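Local coordinates for protein ORF10 (Moritella marina, PDB 6RIW) that probably carries out the ketosynthase condensation step of polyunsaturated fatty acid synthesis, this chain being the ketosynthase-chain length factor didomain of a longer synthase, at residues Leu27-Cys32 with Pro413-Ser418; Ser198-Val203 with Val435-Phe440; Met378-Leu383 with Pro391-Leu396. All coordinates share one frame; numbering follows the deposited sequence.

Overall arrangement
All three contacts lie within the first ketosynthase unit of the chain. From the N terminus, the end of helix 19-27 meets 413-418 after about 380 intervening residues, and contact 1 closes this long loop at the surface. Contact 2 starts inside that loop, on helix 198-211, and ends beyond it on strand 432-439, so the two cross. Contact 3 is a short closure between helix 374-387 and the segment that soon follows it, nested within both. It also links the other two: P413 O and T393 N probably share a backbone hydrogen bond on the contact 1 side, and M378 packs against C200 and V203 of contact 2, nearer the chain's centre in space.

Contact 1: Leu27-Cys32 with Pro413-Ser418; sequences LEQQDC and PTTTVS
L27, the last residue of helix 19-27, and Q29, just beyond the helix, meet T414, T415 and T416 of a loop that leads into the short strand 417-418. The helix terminates in a Schellman motif, in which Q29 takes a positive phi of 58°, and the contact lies at the surface of the ketosynthase domain. The first residue of 413-418 to take part is T414, through its backbone: its O stands well off the plane of the Q29 amide, 3.6 Å from both OE1 and NE2 of Q29, where neither N-H points straight at it, and no hydrogen bond results. Beyond CG the Q29 chain is extended, which carries its amide past A392 and I394 to this loop. NE2 of Q29 passes 4.0 Å from CA of T415, whose OG1 is too distant for a bond. A glutamine suits the place, long enough to reach the loop and polar enough to end near solvent; an alanine here would probably open a gap beside T414 and T415 and leave their loop with less to rest against. T416 makes the remaining approach, with OG1 beside its own backbone N (chi1 -57°). Its methyl CG2 touches CD2 of L27 at 4.1 Å, an apolar contact that fits leucine. OG1 of T416 holds a water at 2.8 Å, and that water donates a weak 3.4 Å bond to O of L27.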
loop_
_atom_site.group_PDB
_atom_site.type_symbol
_atom_site.label_atom_id
_atom_site.label_comp_id
_atom_site.label_asym_id
_atom_site.label_seq_id
_atom_site.Cartn_x
_atom_site.Cartn_y
_atom_site.Cartn_z
ATOM N N LEU A 27 6.365 22.004 22.816
ATOM C CA LEU A 27 6.972 22.739 23.929
ATOM C C LEU A 27 5.954 23.047 25.012
ATOM O O LEU A 27 6.312 23.126 26.195
ATOM C CB LEU A 27 7.606 24.039 23.434
ATOM C CG LEU A 27 8.723 23.951 22.391
ATOM C CD1 LEU A 27 9.187 25.357 22.007
ATOM C CD2 LEU A 27 9.872 23.138 22.938
ATOM N N GLU A 28 4.690 23.220 24.625
ATOM C CA GLU A 28 3.591 23.519 25.530
ATOM C C GLU A 28 2.863 22.271 26.011
ATOM O O GLU A 28 1.835 22.400 26.681
ATOM C CB GLU A 28 2.581 24.453 24.844
ATOM C CG GLU A 28 3.133 25.809 24.418
ATOM C CD GLU A 28 2.126 26.635 23.614
ATOM O OE1 GLU A 28 0.950 26.214 23.511
ATOM O OE2 GLU A 28 2.505 27.707 23.085
ATOM N N GLN A 29 3.344 21.075 25.650
ATOM C CA GLN A 29 2.739 19.810 26.073
ATOM C C GLN A 29 1.279 19.713 25.641
ATOM O O GLN A 29 0.432 19.177 26.358
ATOM C CB GLN A 29 2.873 19.605 27.582
ATOM C CG GLN A 29 4.294 19.704 28.065
ATOM C CD GLN A 29 4.446 19.214 29.494
ATOM O OE1 GLN A 29 3.814 18.231 29.900
ATOM N NE2 GLN A 29 5.290 19.896 30.266
ATOM N N GLN A 30 0.993 20.203 24.440
ATOM C CA GLN A 30 -0.367 20.181 23.918
ATOM C C GLN A 30 -0.818 18.757 23.608
ATOM O O GLN A 30 -0.101 17.994 22.954
ATOM C CB GLN A 30 -0.449 21.030 22.650
ATOM C CG GLN A 30 -1.828 21.564 22.348
ATOM C CD GLN A 30 -2.168 22.722 23.248
ATOM O OE1 GLN A 30 -1.329 23.591 23.502
ATOM N NE2 GLN A 30 -3.397 22.738 23.753
ATOM N N ASP A 31 -2.022 18.416 24.053
ATOM C CA ASP A 31 -2.689 17.181 23.664
ATOM C C ASP A 31 -3.553 17.482 22.443
ATOM O O ASP A 31 -4.468 18.308 22.518
ATOM C CB ASP A 31 -3.535 16.649 24.819
ATOM C CG ASP A 31 -4.058 15.237 24.580
ATOM O OD1 ASP A 31 -4.139 14.782 23.413
ATOM O OD2 ASP A 31 -4.415 14.572 25.575
ATOM N N CYS A 32 -3.256 16.826 21.320
ATOM C CA CYS A 32 -3.956 17.063 20.061
ATOM C C CYS A 32 -4.953 15.964 19.700
ATOM O O CYS A 32 -5.488 15.971 18.580
ATOM C CB CYS A 32 -2.938 17.229 18.930
ATOM S SG CYS A 32 -1.694 18.531 19.272
ATOM N N PRO A 413 12.036 12.391 29.634
ATOM C CA PRO A 413 11.621 13.767 29.943
ATOM C C PRO A 413 10.109 13.929 29.912
ATOM O O PRO A 413 9.437 13.504 28.968
ATOM C CB PRO A 413 12.293 14.598 28.841
ATOM C CG PRO A 413 13.376 13.736 28.303
ATOM C CD PRO A 413 12.934 12.321 28.470
ATOM N N THR A 414 9.579 14.550 30.968
ATOM C CA THR A 414 8.172 14.909 31.086
ATOM C C THR A 414 7.989 16.421 31.121
ATOM O O THR A 414 6.880 16.911 31.359
ATOM C CB THR A 414 7.580 14.258 32.333
ATOM O OG1 THR A 414 8.249 14.781 33.490
ATOM C CG2 THR A 414 7.780 12.746 32.275
ATOM N N THR A 415 9.064 17.161 30.875
ATOM C CA THR A 415 9.039 18.586 30.597
ATOM C C THR A 415 10.066 18.845 29.508
ATOM O O THR A 415 10.864 17.968 29.167
ATOM C CB THR A 415 9.365 19.407 31.853
ATOM O OG1 THR A 415 9.115 20.795 31.599
ATOM C CG2 THR A 415 10.823 19.215 32.235
ATOM N N THR A 416 10.071 20.064 28.972
ATOM C CA THR A 416 11.126 20.445 28.044
ATOM C C THR A 416 12.460 20.468 28.783
ATOM O O THR A 416 12.568 21.059 29.862
ATOM C CB THR A 416 10.847 21.817 27.433
ATOM O OG1 THR A 416 9.570 21.809 26.783
ATOM C CG2 THR A 416 11.933 22.176 26.409
ATOM N N VAL A 417 13.475 19.810 28.217
ATOM C CA VAL A 417 14.796 19.766 28.827
ATOM C C VAL A 417 15.837 20.213 27.814
ATOM O O VAL A 417 15.636 20.156 26.595
ATOM C CB VAL A 417 15.161 18.370 29.377
ATOM C CG1 VAL A 417 14.071 17.849 30.306
ATOM C CG2 VAL A 417 15.411 17.399 28.227
ATOM N N SER A 418 16.960 20.690 28.344
ATOM C CA SER A 418 18.106 20.990 27.510
ATOM C C SER A 418 18.703 19.689 26.987
ATOM O O SER A 418 18.525 18.615 27.571
ATOM C CB SER A 418 19.151 21.779 28.303
ATOM O OG SER A 418 18.760 23.138 28.414
HETATM O O HOH W 1 7.509 19.905 26.314
#

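Contact 2: Ser198-Val203 with Val435-Phe440; sequences SSCYSV and VSVFGF
C200 and V437 pack directly together where helix 198-211 lies over strand 432-439, inside the layered alpha/beta core of the thiolase fold. The apolar contacts come first. The branch CG2 of V437 lies 3.5 Å from both CB and SG of C200, and CG1 of V437 comes within 4.0 Å of the same SG, so the sulfur sits against both methyls of the valine fork. With CG1 beside the backbone N (chi1 -73°), the second methyl lies between N and the carbonyl carbon, from where it meets the helix. V435 adds a looser touch, its CG1 being 4.3 Å from SG of C200. Beta-branched valines suit the strand, and cysteine is slim enough to let the helix come close. The two valines face the helix, whereas S436 and F438 face helix 304-318 on the other side of the strand. M378 and A445 also border C200.

Hydrogen bonding belongs to the helix itself. S198 O accepts from S202 N at 2.9 Å and, from the opposite face of its plane, from S202 OG, tilted 30° from that plane. S198 OG is bonded to A194 and A195, so these small serines keep their hydroxyls satisfied in a buried place. No hydrogen bond crosses between helix and strand: their fit here rests on close, nondirectional packing.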
loop_
_atom_site.group_PDB
_atom_site.type_symbol
_atom_site.label_atom_id
_atom_site.label_comp_id
_atom_site.label_asym_id
_atom_site.label_seq_id
_atom_site.Cartn_x
_atom_site.Cartn_y
_atom_site.Cartn_z
ATOM N N SER A 198 6.236 2.714 7.818
ATOM C CA SER A 198 6.318 3.146 6.425
ATOM C C SER A 198 7.035 4.482 6.254
ATOM O O SER A 198 7.705 4.682 5.236
ATOM C CB SER A 198 4.926 3.246 5.797
ATOM O OG SER A 198 4.205 2.043 5.953
ATOM N N SER A 199 6.889 5.416 7.204
ATOM C CA SER A 199 7.551 6.718 7.053
ATOM C C SER A 199 9.068 6.575 7.034
ATOM O O SER A 199 9.758 7.225 6.233
ATOM C CB SER A 199 7.131 7.673 8.173
ATOM O OG SER A 199 5.740 7.978 8.126
ATOM N N CYS A 200 9.612 5.748 7.916
ATOM C CA CYS A 200 11.062 5.600 7.937
ATOM C C CYS A 200 11.561 4.671 6.849
ATOM O O CYS A 200 12.700 4.827 6.399
ATOM C CB CYS A 200 11.520 5.115 9.302
ATOM S SG CYS A 200 11.043 6.334 10.586
ATOM N N TYR A 201 10.748 3.700 6.425
ATOM C CA TYR A 201 11.076 2.963 5.203
ATOM C C TYR A 201 11.211 3.906 4.012
ATOM O O TYR A 201 12.149 3.783 3.213
ATOM C CB TYR A 201 10.015 1.897 4.925
ATOM C CG TYR A 201 10.334 0.582 5.619
ATOM C CD1 TYR A 201 10.336 0.493 7.005
ATOM C CD2 TYR A 201 10.644 -0.564 4.883
ATOM C CE1 TYR A 201 10.631 -0.701 7.655
ATOM C CE2 TYR A 201 10.959 -1.760 5.519
ATOM C CZ TYR A 201 10.948 -1.817 6.909
ATOM O OH TYR A 201 11.243 -2.987 7.563
ATOM N N SER A 202 10.263 4.833 3.853
ATOM C CA SER A 202 10.327 5.766 2.729
ATOM C C SER A 202 11.581 6.634 2.785
ATOM O O SER A 202 12.241 6.861 1.758
ATOM C CB SER A 202 9.071 6.655 2.707
ATOM O OG SER A 202 7.927 5.834 2.548
ATOM N N VAL A 203 11.914 7.146 3.969
ATOM C CA VAL A 203 13.100 8.000 4.089
ATOM C C VAL A 203 14.369 7.205 3.786
ATOM O O VAL A 203 15.231 7.644 3.004
ATOM C CB VAL A 203 13.142 8.659 5.483
ATOM C CG1 VAL A 203 14.518 9.303 5.747
ATOM C CG2 VAL A 203 12.010 9.696 5.577
ATOM N N VAL A 435 15.775 7.342 15.723
ATOM C CA VAL A 435 14.326 7.249 15.572
ATOM C C VAL A 435 13.989 5.808 15.226
ATOM O O VAL A 435 14.560 5.248 14.279
ATOM C CB VAL A 435 13.778 8.197 14.483
ATOM C CG1 VAL A 435 12.249 8.053 14.388
ATOM C CG2 VAL A 435 14.150 9.627 14.758
ATOM N N SER A 436 13.071 5.208 15.985
ATOM C CA SER A 436 12.663 3.822 15.798
ATOM C C SER A 436 11.191 3.750 15.415
ATOM O O SER A 436 10.356 4.478 15.969
ATOM C CB SER A 436 12.912 2.976 17.070
ATOM O OG SER A 436 14.226 3.171 17.574
ATOM N N VAL A 437 10.868 2.872 14.465
ATOM C CA VAL A 437 9.478 2.533 14.172
ATOM C C VAL A 437 9.394 1.028 13.956
ATOM O O VAL A 437 10.206 0.452 13.219
ATOM C CB VAL A 437 8.894 3.306 12.963
ATOM C CG1 VAL A 437 8.646 4.758 13.324
ATOM C CG2 VAL A 437 9.834 3.238 11.748
ATOM N N PHE A 438 8.431 0.387 14.626
ATOM C CA PHE A 438 8.266 -1.069 14.599
ATOM C C PHE A 438 6.821 -1.403 14.207
ATOM O O PHE A 438 5.929 -1.436 15.060
ATOM C CB PHE A 438 8.633 -1.674 15.951
ATOM C CG PHE A 438 10.018 -1.301 16.444
ATOM C CD1 PHE A 438 11.125 -1.375 15.606
ATOM C CD2 PHE A 438 10.211 -0.895 17.759
ATOM C CE1 PHE A 438 12.401 -1.055 16.064
ATOM C CE2 PHE A 438 11.472 -0.573 18.228
ATOM C CZ PHE A 438 12.573 -0.645 17.383
ATOM N N GLY A 439 6.596 -1.678 12.921
ATOM C CA GLY A 439 5.258 -1.866 12.408
ATOM C C GLY A 439 4.719 -3.286 12.538
ATOM O O GLY A 439 5.473 -4.245 12.724
ATOM N N PHE A 440 3.389 -3.398 12.432
ATOM C CA PHE A 440 2.735 -4.696 12.343
ATOM C C PHE A 440 3.336 -5.518 11.207
ATOM O O PHE A 440 3.712 -4.989 10.154
ATOM C CB PHE A 440 1.225 -4.519 12.110
ATOM C CG PHE A 440 0.538 -3.731 13.192
ATOM C CD1 PHE A 440 0.696 -4.080 14.521
ATOM C CD2 PHE A 440 -0.265 -2.640 12.881
ATOM C CE1 PHE A 440 0.070 -3.351 15.534
ATOM C CE2 PHE A 440 -0.897 -1.895 13.894
ATOM C CZ PHE A 440 -0.728 -2.253 15.215
#

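Contact 3: Met378-Leu383 with Pro391-Leu396; sequences MTKAML and PATINL
K380 reaches from helix 374-387 toward P391, A392 and T393, touching the P391 ring lightly with its chain and linked to the loop mainly through two bridging waters. In the C-terminal half of the thiolase-like ketosynthase unit, this ties the helix to the loop after strand 389-390. CE of K380 lies 4.3 Å from CD of P391. Every torsion is near trans, beginning with CG anti to the backbone N (chi1 177°), and the extended chain carries the amine across to the loop. One water accepts from NZ of K380 at 2.9 Å and donates to O of A392 at 2.7 Å. The second takes another bond from the same NZ and donates to O of P391 at 2.6 Å, with only a weak bond to OG1 of T393.

Outside this shell, E329 forms a salt bridge with K380 and the Y327 hydroxyl is hydrogen-bonded to NZ, both from strand 327-329. S361 N gives OG1 of T393 a stronger partner than the water. Proline fits because its ring offers W23 and L26, besides K380, an apolar surface. A buried lysine so surrounded is likely to remain charged, binding the strand directly and the loop through two waters.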
loop_
_atom_site.group_PDB
_atom_site.type_symbol
_atom_site.label_atom_id
_atom_site.label_comp_id
_atom_site.label_asym_id
_atom_site.label_seq_id
_atom_site.Cartn_x
_atom_site.Cartn_y
_atom_site.Cartn_z
ATOM N N MET A 378 10.195 11.757 13.366
ATOM C CA MET A 378 11.399 12.283 12.725
ATOM C C MET A 378 11.423 13.805 12.763
ATOM O O MET A 378 12.487 14.410 12.931
ATOM C CB MET A 378 11.504 11.791 11.277
ATOM C CG MET A 378 11.774 10.307 11.137
ATOM S SD MET A 378 12.040 9.809 9.412
ATOM C CE MET A 378 10.337 9.830 8.799
ATOM N N THR A 379 10.263 14.444 12.597
ATOM C CA THR A 379 10.231 15.900 12.632
ATOM C C THR A 379 10.625 16.414 14.015
ATOM O O THR A 379 11.449 17.331 14.134
ATOM C CB THR A 379 8.843 16.407 12.209
ATOM O OG1 THR A 379 8.538 15.917 10.884
ATOM C CG2 THR A 379 8.798 17.937 12.193
ATOM N N LYS A 380 10.071 15.804 15.069
ATOM C CA LYS A 380 10.436 16.156 16.440
ATOM C C LYS A 380 11.935 16.008 16.668
ATOM O O LYS A 380 12.583 16.898 17.240
ATOM C CB LYS A 380 9.650 15.276 17.417
ATOM C CG LYS A 380 9.993 15.475 18.901
ATOM C CD LYS A 380 9.060 14.650 19.783
ATOM C CE LYS A 380 9.621 14.467 21.189
ATOM N NZ LYS A 380 8.931 13.340 21.900
ATOM N N ALA A 381 12.509 14.884 16.230
ATOM C CA ALA A 381 13.928 14.647 16.481
ATOM C C ALA A 381 14.805 15.621 15.701
ATOM O O ALA A 381 15.786 16.157 16.244
ATOM C CB ALA A 381 14.290 13.199 16.147
ATOM N N MET A 382 14.477 15.876 14.429
ATOM C CA MET A 382 15.287 16.805 13.648
ATOM C C MET A 382 15.188 18.226 14.179
ATOM O O MET A 382 16.184 18.963 14.169
ATOM C CB MET A 382 14.888 16.776 12.171
ATOM C CG MET A 382 15.190 15.458 11.510
ATOM S SD MET A 382 14.489 15.390 9.854
ATOM C CE MET A 382 14.592 13.602 9.583
ATOM N N LEU A 383 14.000 18.647 14.623
ATOM C CA LEU A 383 13.890 19.983 15.201
ATOM C C LEU A 383 14.601 20.055 16.548
ATOM O O LEU A 383 15.207 21.082 16.878
ATOM C CB LEU A 383 12.424 20.398 15.342
ATOM C CG LEU A 383 11.718 20.720 14.011
ATOM C CD1 LEU A 383 10.242 21.074 14.224
ATOM C CD2 LEU A 383 12.437 21.813 13.227
ATOM N N PRO A 391 11.446 18.186 23.784
ATOM C CA PRO A 391 10.110 18.329 24.373
ATOM C C PRO A 391 9.714 17.121 25.211
ATOM O O PRO A 391 10.262 16.022 25.093
ATOM C CB PRO A 391 9.186 18.475 23.153
ATOM C CG PRO A 391 10.107 18.788 21.996
ATOM C CD PRO A 391 11.420 18.156 22.314
ATOM N N ALA A 392 8.720 17.342 26.061
ATOM C CA ALA A 392 8.190 16.307 26.929
ATOM C C ALA A 392 7.389 15.260 26.151
ATOM O O ALA A 392 6.826 15.525 25.083
ATOM C CB ALA A 392 7.282 16.926 27.992
ATOM N N THR A 393 7.339 14.058 26.723
ATOM C CA THR A 393 6.273 13.101 26.451
ATOM C C THR A 393 5.154 13.404 27.442
ATOM O O THR A 393 5.396 13.434 28.654
ATOM C CB THR A 393 6.773 11.667 26.616
ATOM O OG1 THR A 393 7.805 11.392 25.656
ATOM C CG2 THR A 393 5.637 10.659 26.469
ATOM N N ILE A 394 3.943 13.653 26.938
ATOM C CA ILE A 394 2.850 14.090 27.800
ATOM C C ILE A 394 2.138 12.888 28.411
ATOM O O ILE A 394 2.260 11.753 27.942
ATOM C CB ILE A 394 1.863 14.994 27.037
ATOM C CG1 ILE A 394 1.076 14.197 26.001
ATOM C CG2 ILE A 394 2.606 16.154 26.387
ATOM C CD1 ILE A 394 -0.118 14.949 25.445
ATOM N N ASN A 395 1.380 13.151 29.487
ATOM C CA ASN A 395 0.529 12.179 30.185
ATOM C C ASN A 395 1.316 11.050 30.831
ATOM O O ASN A 395 0.753 9.985 31.133
ATOM C CB ASN A 395 -0.542 11.586 29.266
ATOM C CG ASN A 395 -1.475 12.641 28.712
ATOM O OD1 ASN A 395 -1.865 12.589 27.539
ATOM N ND2 ASN A 395 -1.819 13.622 29.543
ATOM N N LEU A 396 2.603 11.254 31.054
ATOM C CA LEU A 396 3.476 10.221 31.598
ATOM C C LEU A 396 3.682 10.539 33.078
ATOM O O LEU A 396 4.433 11.450 33.423
ATOM C CB LEU A 396 4.785 10.196 30.819
ATOM C CG LEU A 396 5.897 9.258 31.270
ATOM C CD1 LEU A 396 5.472 7.834 31.058
ATOM C CD2 LEU A 396 7.166 9.581 30.494
HETATM O O HOH W 2 6.387 14.457 22.624
HETATM O O HOH W 3 10.065 13.487 24.436
#